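Local structure of enhancer of mRNA-decapping protein 4 homolog (Drosophila melanogaster, 2VXG) at residues Gln22-Leu25 and Leu31-Phe34; Leu58-Gln63 and Gln76-Glu81; Ala66-His71 and Ser122-Leu127. The protein takes part in mRNA degradation, apparently in decapping, and is required for silencing a subset of endogenous miRNA targets. All blocks are in the same frame, centred on the assembly; numbering follows the deposited sequence.

This C-terminal piece of the protein is mostly helical and has no strand; contact 1 is complete before the other two begin, and these two interlock. Contact 1 closes the short turn between helices 16-25 and 29-38. Contact 2 pairs helices 54-66 and 73-85, near the centre of the folded chain, and touches contact 1 through segment 58-63. Contact 3 spans 50 residues, joining the loop 66-71 to helix 121-134. Because that loop lies between the two helices of contact 2, contacts 2 and 3 cross along the sequence. Contact 2 touches both of the others, whereas contacts 1 and 3 do not meet.

Contact 1. Residues Gln22-Leu25 and Leu31-Phe34; sequences QALL and LVEF
The backbones of Gln22-Leu25 and Leu31-Phe34 come nearest at Ala23 and Val32, whose CA atoms are 5.2 Å apart. The two segments belong to consecutive helices, 16-25 and 29-38, which a short turn folds against each other as a helical hairpin in this mostly helical C-terminal domain. Alanine suits the point of closest approach: with a single methyl group beyond CA it lets the opposing helix come near, and both Leu31 and Val32 pack on it.

Leu31 points its CB toward the partner helix. Its CG stands anti to the backbone N (chi1 -174°), and the CD2 branch meets the main chain directly, 4.0 Å from Ala23 CA, while CG lies nearer the alanine methyl. The same side chain also touches Ile7 of helix 2-13, as does Gln22, so that helix covers this flank of the hairpin.

Val32 meets the first helix mainly with one branch. Val32 CG2 lies between the backbone and a neighbouring side chain, 3.9 Å from Leu24 CD2 and 4.4 Å from Ala23 CB. Although the CB of Leu24 points away from helix 29-38, its CD2 end comes back within contact of this methyl. A beta-branched residue fits here, because its two short arms reach different neighbours: CG2 faces the first helix and also touches Gln63 of helix 54-66, and CG1 packs against Leu60 CD1 of that same helix. Gln63 has a further role, since its NE2 is hydrogen-bonded to Leu24 O. On the neighbouring carbonyl, Val32 CG2 lies 3.7 Å from Ala23 O.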
# COMPACT_ATOMS: atom_id res chain seq x y z
N GLN A 22 -5.60 10.23 -7.22
CA GLN A 22 -6.56 11.05 -6.52
C GLN A 22 -6.64 10.60 -5.08
O GLN A 22 -6.53 11.43 -4.18
CB GLN A 22 -7.96 10.95 -7.16
CG GLN A 22 -9.06 11.74 -6.44
CD GLN A 22 -8.85 13.26 -6.39
OE1 GLN A 22 -8.37 13.80 -5.39
NE2 GLN A 22 -9.22 13.96 -7.47
N ALA A 23 -6.77 9.29 -4.88
CA ALA A 23 -6.89 8.80 -3.52
C ALA A 23 -5.63 9.17 -2.67
O ALA A 23 -5.74 9.64 -1.52
CB ALA A 23 -7.12 7.32 -3.52
N LEU A 24 -4.45 8.98 -3.26
CA LEU A 24 -3.16 9.16 -2.57
C LEU A 24 -2.69 10.61 -2.37
O LEU A 24 -1.92 10.91 -1.41
CB LEU A 24 -2.05 8.36 -3.27
CG LEU A 24 -2.15 6.84 -3.21
CD1 LEU A 24 -1.23 6.14 -4.21
CD2 LEU A 24 -1.94 6.34 -1.78
N LEU A 25 -3.09 11.48 -3.28
CA LEU A 25 -2.84 12.95 -3.13
C LEU A 25 -3.76 13.66 -2.15
O LEU A 25 -3.53 14.81 -1.83
CB LEU A 25 -2.94 13.63 -4.48
CG LEU A 25 -1.81 13.29 -5.45
CD1 LEU A 25 -2.05 13.91 -6.81
CD2 LEU A 25 -0.49 13.76 -4.90
N LEU A 31 -9.91 7.52 2.48
CA LEU A 31 -10.23 7.53 1.05
C LEU A 31 -9.45 6.46 0.27
O LEU A 31 -9.98 5.83 -0.64
CB LEU A 31 -9.95 8.91 0.47
CG LEU A 31 -10.37 9.08 -0.99
CD1 LEU A 31 -11.95 8.94 -1.12
CD2 LEU A 31 -9.86 10.49 -1.41
N VAL A 32 -8.20 6.26 0.66
CA VAL A 32 -7.39 5.17 0.16
C VAL A 32 -8.08 3.83 0.43
O VAL A 32 -8.19 3.01 -0.50
CB VAL A 32 -5.95 5.19 0.74
CG1 VAL A 32 -5.15 3.95 0.25
CG2 VAL A 32 -5.22 6.49 0.34
N GLU A 33 -8.53 3.61 1.67
CA GLU A 33 -9.27 2.37 2.01
C GLU A 33 -10.54 2.18 1.21
O GLU A 33 -10.75 1.11 0.66
CB GLU A 33 -9.56 2.27 3.49
CG GLU A 33 -8.33 2.12 4.29
CD GLU A 33 -8.61 2.01 5.78
OE1 GLU A 33 -9.50 1.19 6.14
OE2 GLU A 33 -7.93 2.73 6.58
N PHE A 34 -11.35 3.24 1.07
CA PHE A 34 -12.50 3.27 0.14
C PHE A 34 -12.09 2.84 -1.27
O PHE A 34 -12.75 2.01 -1.92
CB PHE A 34 -13.10 4.72 0.12
CG PHE A 34 -14.10 5.00 -1.02
CD1 PHE A 34 -15.46 4.75 -0.85
CD2 PHE A 34 -13.66 5.55 -2.22
CE1 PHE A 34 -16.37 5.01 -1.86
CE2 PHE A 34 -14.54 5.82 -3.22
CZ PHE A 34 -15.91 5.56 -3.05

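Contact 2. Residues Leu58-Gln63 and Gln76-Glu81; sequences LSLIQQ and QRYLNE
Leu60 and Tyr78 make the side-chain contact between Leu58-Gln63 and Gln76-Glu81, and it is wholly apolar. Leu60 swings its side chain to the side opposite its own N (chi1 -175°), which carries the CD2 methyl to the rim of the phenol ring. There Leu60 CD2 lies near the ring plane, 3.9 Å from Tyr78 CD1, so the methyl meets an edge and not a face. Leucine is well placed at this buried site because its forked end can serve two neighbours, and the side chain also packs on Leu36 of helix 29-38.

The second is a van der Waals contact of a side chain with the main chain. Leu79 CD2 lies 3.9 Å from Ile61 O and 4.0 Å from Ile61 CA, where the helices are closest, with Ile61 CA and Leu79 CA 5.8 Å apart. With CG beside the backbone N (chi1 -77°), the long, branched leucine brings CD2 in to the partner backbone. The segments run antiparallel, as the arms of a second helical hairpin formed by helices 54-66 and 73-85, close to the centre of the folded chain. Ile61 turns its side chain to Val100 and Leu104, so helix 91-114 packs against this hairpin.

Within segment 76-81 there is stacking-like packing: Tyr78 CE2 sits 3.9 Å above the plane of the Arg77 guanidinium, offset toward its rim.

The polar interactions do not join the two segments. Tyrosine suits its position because the ring stays buried while its OH is hydrogen-bonded to Ser41 OG. One turn apart, Gln76 NE2 gives a weak, strongly bent hydrogen bond to Asn80 OD1 (2.8 Å, 125°).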
# COMPACT_ATOMS: atom_id res chain seq x y z
N LEU A 58 4.61 2.41 -4.24
CA LEU A 58 5.49 2.89 -3.13
C LEU A 58 4.78 3.89 -2.20
O LEU A 58 4.99 3.90 -1.00
CB LEU A 58 6.78 3.49 -3.65
CG LEU A 58 7.80 2.50 -4.27
CD1 LEU A 58 9.00 3.16 -4.98
CD2 LEU A 58 8.27 1.42 -3.27
N SER A 59 3.95 4.74 -2.78
CA SER A 59 3.08 5.66 -2.01
C SER A 59 2.01 4.92 -1.17
O SER A 59 1.78 5.26 -0.02
CB SER A 59 2.40 6.63 -2.98
OG SER A 59 1.51 7.54 -2.33
N LEU A 60 1.37 3.94 -1.77
CA LEU A 60 0.39 3.10 -1.08
C LEU A 60 1.07 2.40 0.09
O LEU A 60 0.55 2.44 1.22
CB LEU A 60 -0.22 2.09 -2.08
CG LEU A 60 -1.34 1.16 -1.69
CD1 LEU A 60 -2.52 2.07 -1.24
CD2 LEU A 60 -1.75 0.25 -2.89
N ILE A 61 2.26 1.85 -0.15
CA ILE A 61 3.03 1.22 0.93
C ILE A 61 3.31 2.22 2.08
O ILE A 61 3.09 1.90 3.27
CB ILE A 61 4.40 0.63 0.45
CG1 ILE A 61 4.17 -0.68 -0.32
CG2 ILE A 61 5.32 0.36 1.65
CD1 ILE A 61 5.41 -1.16 -1.11
N GLN A 62 3.73 3.40 1.71
CA GLN A 62 3.96 4.45 2.61
C GLN A 62 2.73 4.84 3.46
O GLN A 62 2.77 4.85 4.66
CB GLN A 62 4.57 5.61 1.85
CG GLN A 62 5.09 6.70 2.67
CD GLN A 62 4.05 7.71 3.04
OE1 GLN A 62 3.38 8.25 2.19
NE2 GLN A 62 3.93 8.00 4.30
N GLN A 63 1.64 5.06 2.79
CA GLN A 63 0.43 5.59 3.39
C GLN A 63 -0.29 4.58 4.30
O GLN A 63 -0.74 4.95 5.38
CB GLN A 63 -0.52 6.12 2.32
CG GLN A 63 0.08 7.36 1.62
CD GLN A 63 -0.93 8.28 1.04
OE1 GLN A 63 -2.11 8.22 1.36
NE2 GLN A 63 -0.48 9.12 0.12
N GLN A 76 -3.33 -5.05 4.91
CA GLN A 76 -2.18 -5.96 4.97
C GLN A 76 -1.99 -6.64 3.65
O GLN A 76 -0.89 -6.73 3.15
CB GLN A 76 -2.35 -7.06 6.02
CG GLN A 76 -1.09 -8.00 6.17
CD GLN A 76 0.24 -7.25 6.34
OE1 GLN A 76 0.28 -6.19 6.94
NE2 GLN A 76 1.34 -7.81 5.78
N ARG A 77 -3.09 -7.13 3.10
CA ARG A 77 -3.05 -7.83 1.84
C ARG A 77 -2.55 -6.91 0.73
O ARG A 77 -1.73 -7.34 -0.10
CB ARG A 77 -4.43 -8.44 1.55
CG ARG A 77 -4.44 -9.43 0.43
CD ARG A 77 -4.84 -8.82 -0.90
NE ARG A 77 -6.23 -8.34 -0.86
CZ ARG A 77 -7.08 -8.39 -1.88
NH1 ARG A 77 -6.72 -8.93 -3.04
NH2 ARG A 77 -8.31 -7.90 -1.71
N TYR A 78 -3.00 -5.65 0.71
CA TYR A 78 -2.38 -4.65 -0.19
C TYR A 78 -0.93 -4.35 0.08
O TYR A 78 -0.18 -4.13 -0.86
CB TYR A 78 -3.18 -3.33 -0.28
CG TYR A 78 -4.25 -3.45 -1.36
CD1 TYR A 78 -4.09 -2.85 -2.61
CD2 TYR A 78 -5.38 -4.22 -1.13
CE1 TYR A 78 -5.08 -2.99 -3.61
CE2 TYR A 78 -6.36 -4.38 -2.10
CZ TYR A 78 -6.20 -3.77 -3.34
OH TYR A 78 -7.18 -3.93 -4.32
N LEU A 79 -0.53 -4.32 1.36
CA LEU A 79 0.89 -4.14 1.67
C LEU A 79 1.67 -5.31 1.10
O LEU A 79 2.71 -5.11 0.50
CB LEU A 79 1.16 -4.13 3.17
CG LEU A 79 0.82 -2.87 3.93
CD1 LEU A 79 1.32 -3.09 5.36
CD2 LEU A 79 1.42 -1.65 3.22
N ASN A 80 1.16 -6.51 1.34
CA ASN A 80 1.71 -7.74 0.74
C ASN A 80 1.87 -7.65 -0.78
O ASN A 80 2.96 -7.85 -1.30
CB ASN A 80 0.85 -8.96 1.07
CG ASN A 80 0.96 -9.41 2.55
OD1 ASN A 80 1.85 -8.99 3.28
ND2 ASN A 80 0.02 -10.27 2.98
N GLU A 81 0.76 -7.40 -1.47
CA GLU A 81 0.76 -7.35 -2.94
C GLU A 81 1.58 -6.22 -3.48
O GLU A 81 2.33 -6.42 -4.42
CB GLU A 81 -0.63 -7.25 -3.54
CG GLU A 81 -1.52 -8.42 -3.25
CD GLU A 81 -1.26 -9.67 -4.02
OE1 GLU A 81 -0.38 -9.75 -4.93
OE2 GLU A 81 -1.99 -10.63 -3.70

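Contact 3. Residues Ala66-His71 and Ser122-Leu127; sequences ADMTNH and SNVRLL
Val124 projects from helix 121-134 toward the loop 66-71 and loses more surface in this contact than any other residue. Its CG2 methyl does all the touching: Val124 CG2 lies 4.1 Å from Met68 CE and equally far from His71 NE2 and His71 CD2. The short, rigid branch suits a helix face that must fit closely against other groups, and Cys108 and Phe111 of helix 91-114 also pack on Val124.

Met68 supplies a flexible arm from the irregular loop. It runs out extended and then bends at its last torsion (chi3 67°), which brings CE over the His71 ring. The methyl, Met68 CE, sits 3.5 Å above the plane of the His71 ring, over its centre, in a CH-pi arrangement between two residues of the same loop.

The imidazole of His71 offers a flat pi face to a methyl and ring nitrogens at its edge for hydrogen bonding. Val124 CG2 approaches the ring obliquely, and Phe111 meets it edge-to-face. NE2, beside the valine methyl, is hydrogen-bonded to Gln76 OE1. With the amide oriented as modelled, its oxygen acts as acceptor, which implies that NE2 probably carries a hydrogen. This bond, together with Met68 CE on one face and the edge-to-face Phe111, probably restrains the rotation of the buried ring.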
# COMPACT_ATOMS: atom_id res chain seq x y z
N ALA A 66 2.06 4.19 7.33
CA ALA A 66 2.24 5.43 8.11
C ALA A 66 1.32 5.44 9.34
O ALA A 66 1.60 6.13 10.33
CB ALA A 66 1.95 6.68 7.24
N ASP A 67 0.19 4.76 9.23
CA ASP A 67 -0.75 4.71 10.31
C ASP A 67 -1.39 3.36 10.39
O ASP A 67 -2.41 3.12 9.74
CB ASP A 67 -1.81 5.80 10.15
CG ASP A 67 -2.85 5.75 11.24
OD1 ASP A 67 -2.56 5.20 12.34
OD2 ASP A 67 -3.96 6.27 11.01
N MET A 68 -0.83 2.49 11.24
CA MET A 68 -1.28 1.13 11.41
C MET A 68 -2.00 0.91 12.74
O MET A 68 -2.02 -0.21 13.27
CB MET A 68 -0.06 0.19 11.33
CG MET A 68 0.73 0.35 10.03
SD MET A 68 2.16 -0.75 9.83
CE MET A 68 1.34 -2.33 9.70
N THR A 69 -2.61 1.96 13.29
CA THR A 69 -3.41 1.82 14.53
C THR A 69 -4.71 1.01 14.30
O THR A 69 -5.16 0.27 15.18
CB THR A 69 -3.64 3.20 15.24
OG1 THR A 69 -4.22 4.14 14.34
CG2 THR A 69 -2.31 3.77 15.74
N ASN A 70 -5.30 1.13 13.11
CA ASN A 70 -6.35 0.23 12.68
C ASN A 70 -5.95 -0.45 11.36
O ASN A 70 -6.66 -0.42 10.36
CB ASN A 70 -7.71 0.95 12.56
CG ASN A 70 -8.91 -0.02 12.70
OD1 ASN A 70 -9.07 -0.73 13.70
ND2 ASN A 70 -9.76 -0.06 11.67
N HIS A 71 -4.78 -1.09 11.42
CA HIS A 71 -4.36 -2.06 10.41
C HIS A 71 -5.28 -3.28 10.38
O HIS A 71 -5.70 -3.78 11.42
CB HIS A 71 -2.92 -2.52 10.69
CG HIS A 71 -2.27 -3.19 9.51
ND1 HIS A 71 -2.03 -2.53 8.32
CD2 HIS A 71 -1.81 -4.45 9.36
CE1 HIS A 71 -1.44 -3.37 7.48
NE2 HIS A 71 -1.31 -4.54 8.08
N SER A 122 1.50 -11.78 12.94
CA SER A 122 2.49 -12.69 12.34
C SER A 122 2.66 -12.37 10.87
O SER A 122 3.75 -12.49 10.33
CB SER A 122 2.11 -14.17 12.57
OG SER A 122 2.18 -14.45 13.95
N ASN A 123 1.58 -11.91 10.24
CA ASN A 123 1.63 -11.47 8.86
C ASN A 123 2.60 -10.29 8.68
O ASN A 123 3.40 -10.26 7.75
CB ASN A 123 0.22 -11.09 8.37
CG ASN A 123 -0.75 -12.25 8.48
OD1 ASN A 123 -0.90 -13.03 7.54
ND2 ASN A 123 -1.35 -12.43 9.67
N VAL A 124 2.55 -9.34 9.61
CA VAL A 124 3.48 -8.21 9.57
C VAL A 124 4.91 -8.70 9.89
O VAL A 124 5.88 -8.24 9.26
CB VAL A 124 3.03 -7.09 10.50
CG1 VAL A 124 4.11 -6.01 10.69
CG2 VAL A 124 1.73 -6.44 9.98
N ARG A 125 5.05 -9.63 10.84
CA ARG A 125 6.37 -10.17 11.11
C ARG A 125 6.96 -10.87 9.87
O ARG A 125 8.13 -10.71 9.57
CB ARG A 125 6.36 -11.11 12.32
CG ARG A 125 6.08 -10.40 13.67
CD ARG A 125 5.99 -11.49 14.77
NE ARG A 125 7.32 -12.00 15.08
CZ ARG A 125 7.61 -13.26 15.42
NH1 ARG A 125 6.66 -14.19 15.50
NH2 ARG A 125 8.88 -13.60 15.65
N LEU A 126 6.11 -11.57 9.13
CA LEU A 126 6.56 -12.21 7.91
C LEU A 126 6.92 -11.14 6.87
O LEU A 126 7.89 -11.30 6.12
CB LEU A 126 5.45 -13.10 7.33
CG LEU A 126 5.83 -13.80 6.02
CD1 LEU A 126 6.95 -14.76 6.28
CD2 LEU A 126 4.60 -14.49 5.45
N LEU A 127 6.10 -10.11 6.78
CA LEU A 127 6.40 -9.02 5.88
C LEU A 127 7.78 -8.39 6.14
O LEU A 127 8.48 -8.08 5.18
CB LEU A 127 5.26 -8.00 5.82
CG LEU A 127 5.37 -6.81 4.84
CD1 LEU A 127 4.96 -7.11 3.40
CD2 LEU A 127 4.56 -5.60 5.36